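Long-range contacts in TAU class glutathione s-transferase (Mangifera indica, PDB 5KEJ), which catalyses the conjugation of glutathione to electrophilic compounds, as a glutathione transferase of the plant tau class: residues G10-P15 with L33-L38; Y16-R21 with D205-T210. All blocks are in the same frame, centred on the assembly; numbering follows the deposited sequence.

Interaction 1 of 2, residues G10-P15 with L33-L38; sequences GAWPSP and LLEETL. With GTX (S-hexylglutathione), chain C.
Gly10 N and O both turn to the neighbouring strand and the residue after it, bonding to Leu34 O at 2.9 Å and to Glu36 N at 2.7 Å, the latter donor lying almost on the line of the C=O bond. The two bonds bracket Glu35 and make the parallel bridge Gly10-Glu35. Having no side chain, Gly10 suits this position, for a CB would press on Leu33 CD1.

Beyond the bridge, Glu35 CG leaves beside the backbone N (chi1 -64°) and the chain bends at chi2, which swings Glu35 OE1 to Trp12 N at 2.9 Å. The N-H meets the syn side, 20° out of the carboxylate plane, in a bent bond. Glu35 OE1 also lies at the edge of the indole, 3.7 Å from Trp12 CD1, with the two planes 27° apart. Glutamate is long enough to receive an N-H of the type I turn Ala11-Ser14. Pro13 CG lies over one indole face, and Lys212 makes a cation-pi contact with the ring.

The turn leads to Ser14, whose OG caps Val17 N of helix 15-26 and lies beside SG2 of S-hexylglutathione, doubtfully close, consistent with the serine that tau-class enzymes use to activate the glutathione thiol. In this thioredoxin-like domain the contact joins the end of strand 6-10 to edge strand 32-35, while helix 210-219 packs on Trp12 and Pro13.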
ATOM      1  N   GLY A  10     -13.803  -0.951 -15.173  1.00 32.22           N
ATOM      2  CA  GLY A  10     -12.807   0.035 -15.520  1.00 30.22           C
ATOM      3  C   GLY A  10     -13.347   1.330 -16.062  1.00 35.56           C
ATOM      4  O   GLY A  10     -14.539   1.593 -16.012  1.00 39.37           O
ATOM      5  N   ALA A  11     -12.427   2.143 -16.560  1.00 37.83           N
ATOM      6  CA  ALA A  11     -12.715   3.414 -17.212  1.00 42.41           C
ATOM      7  C   ALA A  11     -11.449   3.781 -17.960  1.00 43.47           C
ATOM      8  O   ALA A  11     -10.393   3.897 -17.345  1.00 43.40           O
ATOM      9  CB  ALA A  11     -13.088   4.486 -16.212  1.00 39.98           C
ATOM     10  N   TRP A  12     -11.546   3.958 -19.276  1.00 47.71           N
ATOM     11  CA  TRP A  12     -10.349   4.123 -20.109  1.00 47.13           C
ATOM     12  C   TRP A  12      -9.362   5.230 -19.652  1.00 44.84           C
ATOM     13  O   TRP A  12      -8.163   5.059 -19.850  1.00 48.26           O
ATOM     14  CB  TRP A  12     -10.753   4.353 -21.582  1.00 45.11           C
ATOM     15  CG  TRP A  12     -11.423   5.658 -21.816  1.00 47.67           C
ATOM     16  CD1 TRP A  12     -12.757   5.921 -21.724  1.00 46.42           C
ATOM     17  CD2 TRP A  12     -10.789   6.897 -22.161  1.00 47.95           C
ATOM     18  NE1 TRP A  12     -12.995   7.250 -21.989  1.00 52.33           N
ATOM     19  CE2 TRP A  12     -11.802   7.871 -22.258  1.00 50.36           C
ATOM     20  CE3 TRP A  12      -9.462   7.275 -22.397  1.00 52.46           C
ATOM     21  CZ2 TRP A  12     -11.531   9.203 -22.577  1.00 52.84           C
ATOM     22  CZ3 TRP A  12      -9.192   8.604 -22.717  1.00 53.43           C
ATOM     23  CH2 TRP A  12     -10.224   9.549 -22.804  1.00 53.77           C
ATOM     24  N   PRO A  13      -9.832   6.338 -19.019  1.00 43.68           N
ATOM     25  CA  PRO A  13      -8.811   7.327 -18.648  1.00 42.35           C
ATOM     26  C   PRO A  13      -8.036   7.027 -17.357  1.00 46.72           C
ATOM     27  O   PRO A  13      -7.105   7.772 -17.024  1.00 48.19           O
ATOM     28  CB  PRO A  13      -9.619   8.622 -18.446  1.00 48.20           C
ATOM     29  CG  PRO A  13     -11.041   8.304 -18.748  1.00 45.90           C
ATOM     30  CD  PRO A  13     -11.180   6.828 -18.664  1.00 46.26           C
ATOM     31  N   SER A  14      -8.422   5.981 -16.632  1.00 42.27           N
ATOM     32  CA  SER A  14      -7.880   5.732 -15.302  1.00 37.32           C
ATOM     33  C   SER A  14      -6.526   5.019 -15.322  1.00 38.03           C
ATOM     34  O   SER A  14      -6.430   3.881 -15.784  1.00 35.43           O
ATOM     35  CB  SER A  14      -8.861   4.902 -14.485  1.00 37.25           C
ATOM     36  OG  SER A  14      -8.299   4.568 -13.228  1.00 35.28           O
ATOM     37  N   PRO A  15      -5.479   5.675 -14.790  1.00 37.59           N
ATOM     38  CA  PRO A  15      -4.153   5.048 -14.672  1.00 32.07           C
ATOM     39  C   PRO A  15      -4.199   3.770 -13.836  1.00 32.59           C
ATOM     40  O   PRO A  15      -3.540   2.784 -14.191  1.00 31.32           O
ATOM     41  CB  PRO A  15      -3.310   6.127 -13.984  1.00 35.18           C
ATOM     42  CG  PRO A  15      -4.311   7.048 -13.341  1.00 36.43           C
ATOM     43  CD  PRO A  15      -5.504   7.037 -14.240  1.00 35.54           C
ATOM     44  N   LEU A  33     -14.289  -6.087 -20.425  1.00 40.17           N
ATOM     45  CA  LEU A  33     -14.088  -4.750 -19.871  1.00 41.73           C
ATOM     46  C   LEU A  33     -15.394  -3.958 -19.709  1.00 41.21           C
ATOM     47  O   LEU A  33     -15.987  -3.507 -20.692  1.00 40.00           O
ATOM     48  CB  LEU A  33     -13.128  -3.961 -20.759  1.00 37.52           C
ATOM     49  CG  LEU A  33     -12.939  -2.494 -20.363  1.00 39.20           C
ATOM     50  CD1 LEU A  33     -12.259  -2.350 -18.988  1.00 35.13           C
ATOM     51  CD2 LEU A  33     -12.150  -1.779 -21.445  1.00 44.93           C
ATOM     52  N   LEU A  34     -15.830  -3.780 -18.467  1.00 38.89           N
ATOM     53  CA  LEU A  34     -17.068  -3.055 -18.178  1.00 34.23           C
ATOM     54  C   LEU A  34     -16.762  -1.637 -17.724  1.00 35.77           C
ATOM     55  O   LEU A  34     -16.227  -1.432 -16.629  1.00 38.25           O
ATOM     56  CB  LEU A  34     -17.872  -3.796 -17.114  1.00 34.00           C
ATOM     57  CG  LEU A  34     -18.250  -5.223 -17.513  1.00 44.40           C
ATOM     58  CD1 LEU A  34     -18.590  -6.057 -16.302  1.00 45.45           C
ATOM     59  CD2 LEU A  34     -19.433  -5.203 -18.472  1.00 48.56           C
ATOM     60  N   GLU A  35     -17.110  -0.654 -18.549  1.00 34.25           N
ATOM     61  CA  GLU A  35     -16.680   0.721 -18.307  1.00 36.51           C
ATOM     62  C   GLU A  35     -17.664   1.555 -17.485  1.00 43.75           C
ATOM     63  O   GLU A  35     -18.855   1.614 -17.800  1.00 38.64           O
ATOM     64  CB  GLU A  35     -16.421   1.428 -19.639  1.00 38.62           C
ATOM     65  CG  GLU A  35     -15.279   0.834 -20.446  1.00 46.85           C
ATOM     66  CD  GLU A  35     -14.037   1.715 -20.447  1.00 50.90           C
ATOM     67  OE1 GLU A  35     -14.137   2.918 -20.111  1.00 55.30           O
ATOM     68  OE2 GLU A  35     -12.951   1.203 -20.784  1.00 55.42           O
ATOM     69  N   GLU A  36     -17.146   2.220 -16.453  1.00 36.96           N
ATOM     70  CA  GLU A  36     -17.935   3.133 -15.638  1.00 40.75           C
ATOM     71  C   GLU A  36     -18.056   4.501 -16.318  1.00 46.83           C
ATOM     72  O   GLU A  36     -17.268   4.846 -17.196  1.00 46.43           O
ATOM     73  CB  GLU A  36     -17.312   3.304 -14.243  1.00 35.84           C
ATOM     74  CG  GLU A  36     -17.220   2.039 -13.417  1.00 35.34           C
ATOM     75  CD  GLU A  36     -18.579   1.556 -12.935  1.00 39.65           C
ATOM     76  OE1 GLU A  36     -18.812   0.330 -13.001  1.00 36.94           O
ATOM     77  OE2 GLU A  36     -19.406   2.397 -12.497  1.00 32.08           O
ATOM     78  N   THR A  37     -19.033   5.282 -15.869  1.00 45.35           N
ATOM     79  CA  THR A  37     -19.338   6.594 -16.426  1.00 44.19           C
ATOM     80  C   THR A  37     -19.170   7.629 -15.329  1.00 40.27           C
ATOM     81  O   THR A  37     -19.418   7.327 -14.165  1.00 38.78           O
ATOM     82  CB  THR A  37     -20.791   6.638 -16.972  1.00 45.64           C
ATOM     83  OG1 THR A  37     -21.000   5.521 -17.844  1.00 56.74           O
ATOM     84  CG2 THR A  37     -21.080   7.926 -17.728  1.00 42.99           C
ATOM     85  N   LEU A  38     -18.751   8.839 -15.683  1.00 41.82           N
ATOM     86  CA  LEU A  38     -18.683   9.925 -14.710  1.00 44.15           C
ATOM     87  C   LEU A  38     -20.066  10.227 -14.117  1.00 43.20           C
ATOM     88  O   LEU A  38     -21.033  10.422 -14.848  1.00 43.72           O
ATOM     89  CB  LEU A  38     -18.113  11.187 -15.356  1.00 50.19           C
ATOM     90  CG  LEU A  38     -16.914  11.890 -14.714  1.00 54.67           C
ATOM     91  CD1 LEU A  38     -15.869  10.893 -14.245  1.00 49.36           C
ATOM     92  CD2 LEU A  38     -16.309  12.833 -15.730  1.00 57.44           C
TER
HETATM   93  N1  GTX C 301      -6.507   2.964  -4.498  0.89 28.50           N
HETATM   94  CA1 GTX C 301      -7.146   2.596  -5.758  0.89 34.08           C
HETATM   95  C1  GTX C 301      -6.253   1.650  -6.479  0.89 32.92           C
HETATM   96  O11 GTX C 301      -6.750   0.695  -6.996  0.89 26.67           O
HETATM   97  O12 GTX C 301      -5.056   1.833  -6.520  0.89 29.31           O
HETATM   98  CB1 GTX C 301      -7.438   3.835  -6.595  0.89 32.77           C
HETATM   99  CG1 GTX C 301      -8.856   3.837  -7.118  0.89 37.12           C
HETATM  100  CD1 GTX C 301      -9.195   5.114  -7.826  0.89 41.78           C
HETATM  101  OE1 GTX C 301      -9.022   6.149  -7.286  0.89 41.54           O
HETATM  102  N2  GTX C 301      -9.648   5.063  -9.057  0.89 42.43           N
HETATM  103  CA2 GTX C 301     -10.188   6.221  -9.725  0.89 43.95           C
HETATM  104  C2  GTX C 301     -11.652   6.303  -9.532  0.89 51.43           C
HETATM  105  O2  GTX C 301     -12.324   7.004 -10.245  0.89 56.02           O
HETATM  106  CB2 GTX C 301      -9.936   6.211 -11.225  0.89 48.41           C
HETATM  107  SG2 GTX C 301      -8.378   6.837 -11.771  0.89 52.79           S
HETATM  108  C1S GTX C 301      -8.078   8.240 -10.773  0.89 54.44           C
HETATM  109  C2S GTX C 301      -7.389   9.346 -11.578  0.89 57.30           C
HETATM  110  C3S GTX C 301      -8.402  10.277 -12.244  0.89 58.42           C
HETATM  111  C4S GTX C 301      -8.688   9.896 -13.683  0.89 52.91           C
HETATM  112  C5S GTX C 301      -9.975   9.108 -13.888  0.89 54.15           C
HETATM  113  C6S GTX C 301     -11.081   9.528 -12.952  0.89 61.06           C
HETATM  114  N3  GTX C 301     -12.154   5.561  -8.583  0.89 41.95           N
HETATM  115  CA3 GTX C 301     -13.521   5.616  -8.224  0.89 44.65           C
HETATM  116  C3  GTX C 301     -13.666   6.680  -7.183  0.89 53.53           C
HETATM  117  O31 GTX C 301     -14.677   6.700  -6.455  0.89 49.13           O
HETATM  118  O32 GTX C 301     -12.740   7.502  -7.113  0.89 61.01           O

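Interaction 2 of 2, residues Y16-R21 with D205-T210; sequences YVMRAR and DVMPET. With GTX (S-hexylglutathione), chain C.
Met18 and Arg21 project from helix 15-26, the first helix of the thioredoxin-like domain, onto the loop that leads into helix 210-219. The Met18 chain leaves with CG anti to the backbone N (chi1 -168°) and bends at its last torsion, so that it fits a hollow formed by Val206, Met207 and Pro208. Met18 CG lies against Val206 CG2, Met18 SD touches Met207 CE at 3.6 Å where the two chains cross at an angle, and Met18 CE ends against Pro208 CD, 3.8 Å away. A flexible, unbranched methionine can follow this uneven surface, whereas branched Val206 offers a methyl to each neighbour: CG2 to Met18, CG1 to Arg21.

On the ligand side of the same helix, Tyr16 lays one ring face under CB1 of S-hexylglutathione and turns its edge to SG2, 3.7 Å from CD2. An alanine here would remove the ring and is likely to leave the glutamyl CB1 without the face beside it and the sulfur without its edge.

Arg21 slides past Val206 in the opposite direction, its NE hydrogen-bonded to Tyr31 OH and its NH2 to a water that reaches Asp205 O weakly. Val206 CG1 sits over the centre of one guanidinium face, 3.6 Å from Arg21 CZ.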
ATOM      1  N   TYR A  16      -4.998   3.778 -12.765  1.00 33.39           N
ATOM      2  CA  TYR A  16      -5.144   2.611 -11.890  1.00 28.70           C
ATOM      3  C   TYR A  16      -5.736   1.420 -12.608  1.00 27.83           C
ATOM      4  O   TYR A  16      -5.286   0.288 -12.424  1.00 27.49           O
ATOM      5  CB  TYR A  16      -5.991   2.978 -10.672  1.00 32.33           C
ATOM      6  CG  TYR A  16      -5.265   3.988  -9.833  1.00 31.89           C
ATOM      7  CD1 TYR A  16      -4.141   3.615  -9.117  1.00 30.95           C
ATOM      8  CD2 TYR A  16      -5.663   5.320  -9.793  1.00 38.89           C
ATOM      9  CE1 TYR A  16      -3.433   4.533  -8.369  1.00 37.21           C
ATOM     10  CE2 TYR A  16      -4.962   6.255  -9.035  1.00 38.29           C
ATOM     11  CZ  TYR A  16      -3.846   5.845  -8.327  1.00 38.41           C
ATOM     12  OH  TYR A  16      -3.121   6.727  -7.565  1.00 47.26           O
ATOM     13  N   VAL A  17      -6.743   1.672 -13.437  1.00 28.02           N
ATOM     14  CA  VAL A  17      -7.329   0.612 -14.235  1.00 29.81           C
ATOM     15  C   VAL A  17      -6.321   0.132 -15.287  1.00 32.01           C
ATOM     16  O   VAL A  17      -6.251  -1.069 -15.602  1.00 31.83           O
ATOM     17  CB  VAL A  17      -8.638   1.074 -14.914  1.00 30.66           C
ATOM     18  CG1 VAL A  17      -9.142   0.003 -15.860  1.00 31.36           C
ATOM     19  CG2 VAL A  17      -9.697   1.400 -13.870  1.00 28.59           C
ATOM     20  N   MET A  18      -5.523   1.061 -15.813  1.00 30.53           N
ATOM     21  CA  MET A  18      -4.546   0.700 -16.840  1.00 36.04           C
ATOM     22  C   MET A  18      -3.528  -0.309 -16.307  1.00 34.65           C
ATOM     23  O   MET A  18      -3.051  -1.163 -17.050  1.00 33.12           O
ATOM     24  CB  MET A  18      -3.823   1.927 -17.389  1.00 36.23           C
ATOM     25  CG  MET A  18      -3.050   1.562 -18.644  1.00 42.91           C
ATOM     26  SD  MET A  18      -1.744   2.716 -19.055  1.00 46.36           S
ATOM     27  CE  MET A  18      -2.655   4.251 -18.973  1.00 40.43           C
ATOM     28  N   ARG A  19      -3.233  -0.235 -15.009  1.00 32.24           N
ATOM     29  CA  ARG A  19      -2.375  -1.237 -14.368  1.00 28.43           C
ATOM     30  C   ARG A  19      -2.896  -2.644 -14.525  1.00 29.22           C
ATOM     31  O   ARG A  19      -2.117  -3.570 -14.756  1.00 33.00           O
ATOM     32  CB  ARG A  19      -2.227  -0.949 -12.871  1.00 33.58           C
ATOM     33  CG  ARG A  19      -1.352   0.223 -12.531  1.00 29.82           C
ATOM     34  CD  ARG A  19      -1.391   0.524 -11.042  1.00 27.44           C
ATOM     35  NE  ARG A  19      -0.377   1.524 -10.700  1.00 30.31           N
ATOM     36  CZ  ARG A  19      -0.264   2.115  -9.516  1.00 28.30           C
ATOM     37  NH1 ARG A  19       0.713   3.002  -9.306  1.00 24.14           N
ATOM     38  NH2 ARG A  19      -1.122   1.818  -8.540  1.00 23.77           N
ATOM     39  N   ALA A  20      -4.207  -2.822 -14.349  1.00 27.74           N
ATOM     40  CA  ALA A  20      -4.804  -4.157 -14.436  1.00 31.45           C
ATOM     41  C   ALA A  20      -4.817  -4.703 -15.872  1.00 29.58           C
ATOM     42  O   ALA A  20      -4.449  -5.850 -16.103  1.00 33.35           O
ATOM     43  CB  ALA A  20      -6.228  -4.147 -13.862  1.00 29.79           C
ATOM     44  N   ARG A  21      -5.249  -3.884 -16.827  1.00 32.17           N
ATOM     45  CA  ARG A  21      -5.286  -4.283 -18.236  1.00 34.34           C
ATOM     46  C   ARG A  21      -3.913  -4.665 -18.769  1.00 34.80           C
ATOM     47  O   ARG A  21      -3.782  -5.649 -19.483  1.00 38.45           O
ATOM     48  CB  ARG A  21      -5.844  -3.160 -19.108  1.00 38.42           C
ATOM     49  CG  ARG A  21      -7.133  -2.560 -18.619  1.00 35.28           C
ATOM     50  CD  ARG A  21      -7.620  -1.508 -19.601  1.00 41.11           C
ATOM     51  NE  ARG A  21      -8.052  -2.087 -20.871  1.00 37.67           N
ATOM     52  CZ  ARG A  21      -8.443  -1.366 -21.914  1.00 39.19           C
ATOM     53  NH1 ARG A  21      -8.446  -0.045 -21.833  1.00 42.63           N
ATOM     54  NH2 ARG A  21      -8.826  -1.961 -23.036  1.00 42.06           N
ATOM     55  N   ASP A 205      -1.985  -0.750 -26.787  1.00 41.63           N
ATOM     56  CA  ASP A 205      -3.396  -0.582 -27.097  1.00 47.75           C
ATOM     57  C   ASP A 205      -4.265  -0.197 -25.902  1.00 44.21           C
ATOM     58  O   ASP A 205      -5.474  -0.074 -26.047  1.00 52.41           O
ATOM     59  CB  ASP A 205      -3.931  -1.862 -27.744  1.00 48.16           C
ATOM     60  CG  ASP A 205      -3.246  -2.168 -29.067  1.00 50.90           C
ATOM     61  OD1 ASP A 205      -3.000  -1.209 -29.837  1.00 50.44           O
ATOM     62  OD2 ASP A 205      -2.938  -3.355 -29.331  1.00 50.77           O
ATOM     63  N   VAL A 206      -3.676   0.003 -24.727  1.00 43.66           N
ATOM     64  CA  VAL A 206      -4.490   0.432 -23.585  1.00 45.06           C
ATOM     65  C   VAL A 206      -3.983   1.746 -23.017  1.00 44.52           C
ATOM     66  O   VAL A 206      -4.570   2.302 -22.098  1.00 53.72           O
ATOM     67  CB  VAL A 206      -4.537  -0.634 -22.454  1.00 40.94           C
ATOM     68  CG1 VAL A 206      -5.014  -1.996 -22.990  1.00 36.11           C
ATOM     69  CG2 VAL A 206      -3.203  -0.754 -21.772  1.00 37.50           C
ATOM     70  N   MET A 207      -2.885   2.240 -23.574  1.00 52.71           N
ATOM     71  CA  MET A 207      -2.367   3.553 -23.209  1.00 48.04           C
ATOM     72  C   MET A 207      -3.008   4.590 -24.121  1.00 53.23           C
ATOM     73  O   MET A 207      -2.768   4.577 -25.326  1.00 62.42           O
ATOM     74  CB  MET A 207      -0.844   3.577 -23.329  1.00 48.76           C
ATOM     75  CG  MET A 207      -0.246   4.965 -23.363  1.00 50.55           C
ATOM     76  SD  MET A 207      -0.179   5.684 -21.722  1.00 51.36           S
ATOM     77  CE  MET A 207       0.817   4.456 -20.865  1.00 37.87           C
ATOM     78  N   PRO A 208      -3.854   5.469 -23.561  1.00 51.48           N
ATOM     79  CA  PRO A 208      -4.596   6.447 -24.368  1.00 57.78           C
ATOM     80  C   PRO A 208      -3.724   7.543 -24.970  1.00 63.46           C
ATOM     81  O   PRO A 208      -2.759   7.967 -24.336  1.00 61.40           O
ATOM     82  CB  PRO A 208      -5.592   7.055 -23.361  1.00 49.63           C
ATOM     83  CG  PRO A 208      -4.959   6.832 -22.031  1.00 50.29           C
ATOM     84  CD  PRO A 208      -4.267   5.502 -22.146  1.00 52.33           C
ATOM     85  N   GLU A 209      -4.072   7.997 -26.175  1.00 71.57           N
ATOM     86  CA  GLU A 209      -3.428   9.163 -26.777  1.00 68.68           C
ATOM     87  C   GLU A 209      -3.544  10.334 -25.825  1.00 63.67           C
ATOM     88  O   GLU A 209      -4.587  10.536 -25.213  1.00 66.44           O
ATOM     89  CB  GLU A 209      -4.062   9.532 -28.121  1.00 68.20           C
ATOM     90  CG  GLU A 209      -4.601   8.360 -28.911  1.00 76.36           C
ATOM     91  CD  GLU A 209      -3.553   7.719 -29.802  1.00 87.04           C
ATOM     92  OE1 GLU A 209      -2.449   8.294 -29.935  1.00 87.07           O
ATOM     93  OE2 GLU A 209      -3.839   6.642 -30.372  1.00 93.57           O
ATOM     94  N   THR A 210      -2.471  11.101 -25.705  1.00 62.61           N
ATOM     95  CA  THR A 210      -2.424  12.248 -24.817  1.00 61.53           C
ATOM     96  C   THR A 210      -3.478  13.289 -25.193  1.00 64.49           C
ATOM     97  O   THR A 210      -3.980  14.043 -24.347  1.00 58.66           O
ATOM     98  CB  THR A 210      -1.028  12.874 -24.850  1.00 58.23           C
ATOM     99  OG1 THR A 210      -0.063  11.842 -24.615  1.00 65.93           O
ATOM    100  CG2 THR A 210      -0.885  13.950 -23.790  1.00 50.91           C
TER
HETATM  101  N1  GTX C 301      -6.507   2.964  -4.498  0.89 28.50           N
HETATM  102  CA1 GTX C 301      -7.146   2.596  -5.758  0.89 34.08           C
HETATM  103  C1  GTX C 301      -6.253   1.650  -6.479  0.89 32.92           C
HETATM  104  O11 GTX C 301      -6.750   0.695  -6.996  0.89 26.67           O
HETATM  105  O12 GTX C 301      -5.056   1.833  -6.520  0.89 29.31           O
HETATM  106  CB1 GTX C 301      -7.438   3.835  -6.595  0.89 32.77           C
HETATM  107  CG1 GTX C 301      -8.856   3.837  -7.118  0.89 37.12           C
HETATM  108  CD1 GTX C 301      -9.195   5.114  -7.826  0.89 41.78           C
HETATM  109  OE1 GTX C 301      -9.022   6.149  -7.286  0.89 41.54           O
HETATM  110  N2  GTX C 301      -9.648   5.063  -9.057  0.89 42.43           N
HETATM  111  CA2 GTX C 301     -10.188   6.221  -9.725  0.89 43.95           C
HETATM  112  C2  GTX C 301     -11.652   6.303  -9.532  0.89 51.43           C
HETATM  113  O2  GTX C 301     -12.324   7.004 -10.245  0.89 56.02           O
HETATM  114  CB2 GTX C 301      -9.936   6.211 -11.225  0.89 48.41           C
HETATM  115  SG2 GTX C 301      -8.378   6.837 -11.771  0.89 52.79           S
HETATM  116  C1S GTX C 301      -8.078   8.240 -10.773  0.89 54.44           C
HETATM  117  C2S GTX C 301      -7.389   9.346 -11.578  0.89 57.30           C
HETATM  118  C3S GTX C 301      -8.402  10.277 -12.244  0.89 58.42           C
HETATM  119  C4S GTX C 301      -8.688   9.896 -13.683  0.89 52.91           C
HETATM  120  C5S GTX C 301      -9.975   9.108 -13.888  0.89 54.15           C
HETATM  121  C6S GTX C 301     -11.081   9.528 -12.952  0.89 61.06           C
HETATM  122  N3  GTX C 301     -12.154   5.561  -8.583  0.89 41.95           N
HETATM  123  CA3 GTX C 301     -13.521   5.616  -8.224  0.89 44.65           C
HETATM  124  C3  GTX C 301     -13.666   6.680  -7.183  0.89 53.53           C
HETATM  125  O31 GTX C 301     -14.677   6.700  -6.455  0.89 49.13           O
HETATM  126  O32 GTX C 301     -12.740   7.502  -7.113  0.89 61.01           O
HETATM  127  O   HOH W   1      -8.835  -0.396 -25.486  1.00 60.79           O

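The two interactions lie side by side, their centres about 10 Å apart, and share the passage from strand 6-10 into helix 15-26. Along the chain their segments alternate: 10-15, 16-21, 33-38, then 205-210 far downstream. Interaction 1 stays within the N-terminal domain and ties the loop to the sheet edge; interaction 2 ties the following helix to the loop before helix 210-219, late in the chain. They meet directly, Gly10 CA packing on Val17 CG1 at 3.7 Å and Trp12 CZ3 on Pro208 CB at 4.0 Å. In each it is the first segment, 10-15 or 16-21, that touches S-hexylglutathione, while 33-38 and 205-210 pack against those segments.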